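Local coordinates for protein chitinase (Chromobacterium violaceum, PDB 4TXG) that probably hydrolyses the glycosidic bonds of chitin as a family 18 glycoside hydrolase and is predicted to bind the polysaccharide as well, at residues Y769-N774 and Y778-E783; I657-S662 and T687-G692. One frame throughout, in Å; residues are numbered along the deposited sequence.

Interaction 1: Y769-N774 and Y778-E783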
loop_
_atom_site.group_PDB
_atom_site.type_symbol
_atom_site.label_atom_id
_atom_site.label_comp_id
_atom_site.label_asym_id
_atom_site.label_seq_id
_atom_site.Cartn_x
_atom_site.Cartn_y
_atom_site.Cartn_z
ATOM N N TYR A 769 12.994 -10.926 -17.839
ATOM C CA TYR A 769 13.768 -12.123 -18.145
ATOM C C TYR A 769 14.329 -12.109 -19.555
ATOM O O TYR A 769 13.666 -11.661 -20.495
ATOM C CB TYR A 769 12.898 -13.376 -17.971
ATOM C CG TYR A 769 12.462 -13.640 -16.549
ATOM C CD1 TYR A 769 11.282 -13.094 -16.049
ATOM C CD2 TYR A 769 13.218 -14.456 -15.719
ATOM C CE1 TYR A 769 10.886 -13.339 -14.744
ATOM C CE2 TYR A 769 12.834 -14.699 -14.421
ATOM C CZ TYR A 769 11.663 -14.143 -13.942
ATOM O OH TYR A 769 11.276 -14.395 -12.644
ATOM N N THR A 770 15.550 -12.606 -19.709
ATOM C CA THR A 770 16.050 -12.908 -21.050
ATOM C C THR A 770 16.664 -14.291 -21.096
ATOM O O THR A 770 17.151 -14.815 -20.084
ATOM C CB THR A 770 17.104 -11.889 -21.544
ATOM O OG1 THR A 770 18.179 -11.794 -20.602
ATOM C CG2 THR A 770 16.480 -10.514 -21.760
ATOM N N VAL A 771 16.641 -14.876 -22.286
ATOM C CA VAL A 771 17.268 -16.168 -22.521
ATOM C C VAL A 771 18.354 -15.983 -23.572
ATOM O O VAL A 771 18.071 -15.535 -24.686
ATOM C CB VAL A 771 16.242 -17.222 -22.981
ATOM C CG1 VAL A 771 16.938 -18.559 -23.270
ATOM C CG2 VAL A 771 15.151 -17.392 -21.919
ATOM N N GLY A 772 19.594 -16.300 -23.206
ATOM C CA GLY A 772 20.716 -16.172 -24.114
ATOM C C GLY A 772 21.002 -17.522 -24.733
ATOM O O GLY A 772 21.513 -18.430 -24.075
ATOM N N LEU A 773 20.668 -17.648 -26.011
ATOM C CA LEU A 773 20.639 -18.942 -26.680
ATOM C C LEU A 773 21.389 -18.893 -28.000
ATOM O O LEU A 773 20.999 -18.157 -28.903
ATOM C CB LEU A 773 19.184 -19.360 -26.905
ATOM C CG LEU A 773 18.875 -20.565 -27.778
ATOM C CD1 LEU A 773 19.521 -21.808 -27.205
ATOM C CD2 LEU A 773 17.365 -20.740 -27.886
ATOM N N ASN A 774 22.460 -19.676 -28.106
ATOM C CA ASN A 774 23.288 -19.719 -29.316
ATOM C C ASN A 774 23.630 -18.339 -29.889
ATOM O O ASN A 774 23.482 -18.100 -31.086
ATOM C CB ASN A 774 22.603 -20.562 -30.391
ATOM C CG ASN A 774 22.483 -22.015 -29.993
ATOM O OD1 ASN A 774 21.490 -22.677 -30.295
ATOM N ND2 ASN A 774 23.496 -22.520 -29.296
ATOM N N TYR A 778 16.894 -13.461 -26.220
ATOM C CA TYR A 778 15.444 -13.476 -26.397
ATOM C C TYR A 778 14.743 -12.953 -25.159
ATOM O O TYR A 778 15.197 -13.196 -24.054
ATOM C CB TYR A 778 14.948 -14.902 -26.675
ATOM C CG TYR A 778 15.489 -15.503 -27.953
ATOM C CD1 TYR A 778 16.707 -16.178 -27.967
ATOM C CD2 TYR A 778 14.787 -15.384 -29.146
ATOM C CE1 TYR A 778 17.208 -16.726 -29.148
ATOM C CE2 TYR A 778 15.278 -15.932 -30.327
ATOM C CZ TYR A 778 16.488 -16.601 -30.317
ATOM O OH TYR A 778 16.977 -17.141 -31.492
ATOM N N ALA A 779 13.631 -12.250 -25.344
ATOM C CA ALA A 779 12.721 -12.003 -24.233
ATOM C C ALA A 779 11.902 -13.275 -24.036
ATOM O O ALA A 779 12.033 -14.220 -24.814
ATOM C CB ALA A 779 11.822 -10.813 -24.514
ATOM N N ILE A 780 11.092 -13.331 -22.986
ATOM C CA ILE A 780 10.211 -14.487 -22.838
ATOM C C ILE A 780 8.784 -14.098 -23.191
ATOM O O ILE A 780 8.372 -12.953 -23.021
ATOM C CB ILE A 780 10.275 -15.110 -21.420
ATOM C CG1 ILE A 780 9.717 -14.174 -20.349
ATOM C CG2 ILE A 780 11.714 -15.502 -21.074
ATOM C CD1 ILE A 780 9.559 -14.858 -18.993
ATOM N N ARG A 781 8.035 -15.060 -23.716
ATOM C CA ARG A 781 6.682 -14.795 -24.185
ATOM C C ARG A 781 5.745 -14.372 -23.052
ATOM O O ARG A 781 4.778 -13.651 -23.290
ATOM C CB ARG A 781 6.103 -16.027 -24.888
ATOM C CG ARG A 781 6.825 -16.456 -26.153
ATOM C CD ARG A 781 5.833 -17.110 -27.114
ATOM N NE ARG A 781 4.888 -16.128 -27.634
ATOM C CZ ARG A 781 3.701 -16.426 -28.153
ATOM N NH1 ARG A 781 3.296 -17.692 -28.219
ATOM N NH2 ARG A 781 2.914 -15.456 -28.601
ATOM N N ASP A 782 6.028 -14.808 -21.825
ATOM C CA ASP A 782 5.193 -14.416 -20.680
ATOM C C ASP A 782 5.208 -12.905 -20.461
ATOM O O ASP A 782 4.255 -12.344 -19.906
ATOM C CB ASP A 782 5.645 -15.121 -19.398
ATOM C CG ASP A 782 5.213 -16.572 -19.347
ATOM O OD1 ASP A 782 4.290 -16.942 -20.103
ATOM O OD2 ASP A 782 5.798 -17.343 -18.555
ATOM N N GLU A 783 6.286 -12.251 -20.893
ATOM C CA GLU A 783 6.418 -10.805 -20.731
ATOM C C GLU A 783 6.305 -10.052 -22.042
ATOM O O GLU A 783 6.014 -8.856 -22.057
ATOM C CB GLU A 783 7.758 -10.456 -20.079
ATOM C CG GLU A 783 7.896 -10.998 -18.673
ATOM C CD GLU A 783 9.171 -10.538 -17.998
ATOM O OE1 GLU A 783 10.255 -10.700 -18.604
ATOM O OE2 GLU A 783 9.079 -10.013 -16.866
HETATM O O HOH W 1 11.186 -10.879 -21.162
HETATM O O HOH W 2 19.379 -18.340 -31.228
#
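Val771 and Tyr778 form a hydrogen-bonded antiparallel pair of a beta hairpin: Val771 N meets Tyr778 O at 2.8 Å in the plane of that carbonyl, Tyr778 N returns a bond to Val771 O, and the short strand segments run at 138° to each other. Beyond Thr770 the backbones part. There a water takes over, donating to Tyr769 O and to Glu783 OE1 while accepting from Ile780 N. Glu783 closes the gap from its own side: its chain is extended beyond CG (chi2 -175°), long enough for OE1 to accept from Tyr769 N at 2.9 Å on the syn side of the carboxylate. OE1 thus has two donors, and OE2 is held by His768 N. The same carboxylate lies at the edge of the Tyr769 ring, the planes 57° apart. Ile780 supplies the apolar half: its CD1 reaches Tyr769 CB at 3.8 Å, and its CG2 touches Val771 CG2 at 4.0 Å, branched residues filling the twisted sheet's inner face. Near the turn, Tyr778 lays its CE1 4.0 Å from Leu773 CB, with Val771 O at the ring edge. Its hydroxyl shares a water with Leu773 O and hydrogen-bonds Lys776 NZ, so this large residue packs with its ring and still satisfies its polar end. Strand 767-773 lies between 776-780 and 694-700, with backbone bonds from Thr770 to Gln696; strand 656-657 flanks 776-780, while Val771 and Ile780 face Val659 and Phe661 of strand 659-664 in the other sheet.

Interaction 2: I657-S662 and T687-G692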
loop_
_atom_site.group_PDB
_atom_site.type_symbol
_atom_site.label_atom_id
_atom_site.label_comp_id
_atom_site.label_asym_id
_atom_site.label_seq_id
_atom_site.Cartn_x
_atom_site.Cartn_y
_atom_site.Cartn_z
ATOM N N ILE A 657 11.088 -16.196 -26.631
ATOM C CA ILE A 657 11.013 -17.656 -26.549
ATOM C C ILE A 657 10.101 -17.992 -25.379
ATOM O O ILE A 657 10.064 -17.251 -24.395
ATOM C CB ILE A 657 12.418 -18.298 -26.382
ATOM C CG1 ILE A 657 12.338 -19.830 -26.478
ATOM C CG2 ILE A 657 13.081 -17.829 -25.086
ATOM C CD1 ILE A 657 13.697 -20.527 -26.502
ATOM N N ASP A 658 9.344 -19.082 -25.471
ATOM C CA ASP A 658 8.423 -19.418 -24.385
ATOM C C ASP A 658 9.113 -20.249 -23.312
ATOM O O ASP A 658 9.019 -21.477 -23.299
ATOM C CB ASP A 658 7.200 -20.165 -24.909
ATOM C CG ASP A 658 6.024 -20.084 -23.959
ATOM O OD1 ASP A 658 6.209 -19.650 -22.795
ATOM O OD2 ASP A 658 4.908 -20.457 -24.380
ATOM N N VAL A 659 9.829 -19.556 -22.436
ATOM C CA VAL A 659 10.447 -20.166 -21.270
ATOM C C VAL A 659 9.802 -19.513 -20.056
ATOM O O VAL A 659 9.663 -18.286 -20.007
ATOM C CB VAL A 659 11.977 -19.972 -21.265
ATOM C CG1 VAL A 659 12.590 -20.475 -19.961
ATOM C CG2 VAL A 659 12.584 -20.704 -22.460
ATOM N N GLY A 660 9.371 -20.332 -19.106
ATOM C CA GLY A 660 8.691 -19.832 -17.924
ATOM C C GLY A 660 9.585 -19.854 -16.701
ATOM O O GLY A 660 10.421 -20.746 -16.551
ATOM N N PHE A 661 9.404 -18.869 -15.825
ATOM C CA PHE A 661 10.180 -18.757 -14.592
ATOM C C PHE A 661 9.265 -18.521 -13.403
ATOM O O PHE A 661 8.358 -17.690 -13.479
ATOM C CB PHE A 661 11.170 -17.590 -14.646
ATOM C CG PHE A 661 12.251 -17.730 -15.670
ATOM C CD1 PHE A 661 12.004 -17.443 -17.007
ATOM C CD2 PHE A 661 13.532 -18.097 -15.290
ATOM C CE1 PHE A 661 13.008 -17.551 -17.948
ATOM C CE2 PHE A 661 14.542 -18.206 -16.234
ATOM C CZ PHE A 661 14.276 -17.936 -17.564
ATOM N N SER A 662 9.514 -19.205 -12.290
ATOM C CA SER A 662 8.799 -18.863 -11.059
ATOM C C SER A 662 9.547 -19.288 -9.804
ATOM O O SER A 662 10.208 -20.328 -9.784
ATOM C CB SER A 662 7.399 -19.485 -11.057
ATOM O OG SER A 662 7.458 -20.885 -11.239
ATOM N N THR A 687 12.420 -26.499 -28.860
ATOM C CA THR A 687 13.871 -26.612 -29.005
ATOM C C THR A 687 14.529 -27.075 -27.714
ATOM O O THR A 687 14.071 -26.741 -26.626
ATOM C CB THR A 687 14.528 -25.270 -29.387
ATOM O OG1 THR A 687 14.606 -24.429 -28.230
ATOM C CG2 THR A 687 13.741 -24.559 -30.443
ATOM N N THR A 688 15.612 -27.832 -27.838
ATOM C CA THR A 688 16.439 -28.149 -26.682
ATOM C C THR A 688 17.307 -26.933 -26.356
ATOM O O THR A 688 17.955 -26.389 -27.241
ATOM C CB THR A 688 17.346 -29.374 -26.946
ATOM O OG1 THR A 688 16.545 -30.496 -27.326
ATOM C CG2 THR A 688 18.151 -29.727 -25.707
ATOM N N LEU A 689 17.306 -26.490 -25.105
ATOM C CA LEU A 689 18.238 -25.443 -24.702
ATOM C C LEU A 689 19.555 -26.101 -24.326
ATOM O O LEU A 689 19.602 -26.896 -23.388
ATOM C CB LEU A 689 17.691 -24.633 -23.527
ATOM C CG LEU A 689 16.268 -24.099 -23.664
ATOM C CD1 LEU A 689 15.866 -23.350 -22.392
ATOM C CD2 LEU A 689 16.140 -23.200 -24.883
ATOM N N PRO A 690 20.628 -25.787 -25.067
ATOM C CA PRO A 690 21.921 -26.435 -24.826
ATOM C C PRO A 690 22.537 -25.989 -23.510
ATOM O O PRO A 690 22.208 -24.909 -23.015
ATOM C CB PRO A 690 22.788 -25.959 -25.998
ATOM C CG PRO A 690 21.866 -25.325 -26.969
ATOM C CD PRO A 690 20.676 -24.858 -26.204
ATOM N N GLY A 691 23.446 -26.793 -22.970
ATOM C CA GLY A 691 24.222 -26.362 -21.822
ATOM C C GLY A 691 24.917 -25.054 -22.152
ATOM O O GLY A 691 25.294 -24.822 -23.299
ATOM N N GLY A 692 25.064 -24.182 -21.161
ATOM C CA GLY A 692 25.635 -22.876 -21.411
ATOM C C GLY A 692 24.601 -21.804 -21.726
ATOM O O GLY A 692 24.932 -20.618 -21.743
#
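Ile657 turns CG1 anti to its own backbone N (chi1 -173°) and keeps the chain straight beyond it (chi2 173°), which sends CD1 out toward Leu689; Leu689 answers with CG anti to its carbonyl carbon (chi1 -50°), each of its methyls meeting a different residue. The backbones stay far apart, the CA atoms of Val659 and Leu689 10.0 Å from each other, so the contact is made wholly by side-chain ends. Ile657 CD1 meets Leu689 CD2 at 4.0 Å, the two side chains lying alongside each other and pointing opposite ways. The other branch, Leu689 CD1, comes to 4.2 Å from Val659 CG2, so that the forked leucine touches one residue from each of the successive strands 656-657 and 659-664, where the chain passes from one sheet to the other. Between Ile657 and Val659, Asp658 is the centre of an inverse gamma turn and sends its carboxylate to the other side, where OD1 forms a salt bridge with Arg684. Thr687 brings OG1 within 4.4 Å of Ile657 CD1; that hydroxyl is hydrogen-bonded to Ser685 OG, which lets a threonine sit buried beside an aliphatic group. Val771 and Leu773 of strand 767-773 also touch Ile657, making the loop's leucine part of a larger apolar cluster. With no directional bond across the two segments, their contact rests on dispersion and the exclusion of water.

Both contacts are buried and belong to the C-terminal beta-rich region, their centres about 8 Å apart. Interaction 1 joins neighbouring strands of one sheet through backbone hydrogen bonds, a carboxylate and water; interaction 2 brings a loop against the chain that leads from that sheet into the second one, mainly by aliphatic contact, with no hydrogen bond across it. Ile657 connects them directly: its N lies 2.8 Å from Ala779 O and its O 3.1 Å from Arg781 N, both probable hydrogen bonds. Two further side-chain contacts link them, Tyr769 stacking on Phe661 and Leu773 packing on Pro690. Interaction 1 thus combines directional polar bonds with apolar packing, whereas interaction 2 is undirected packing of a loop.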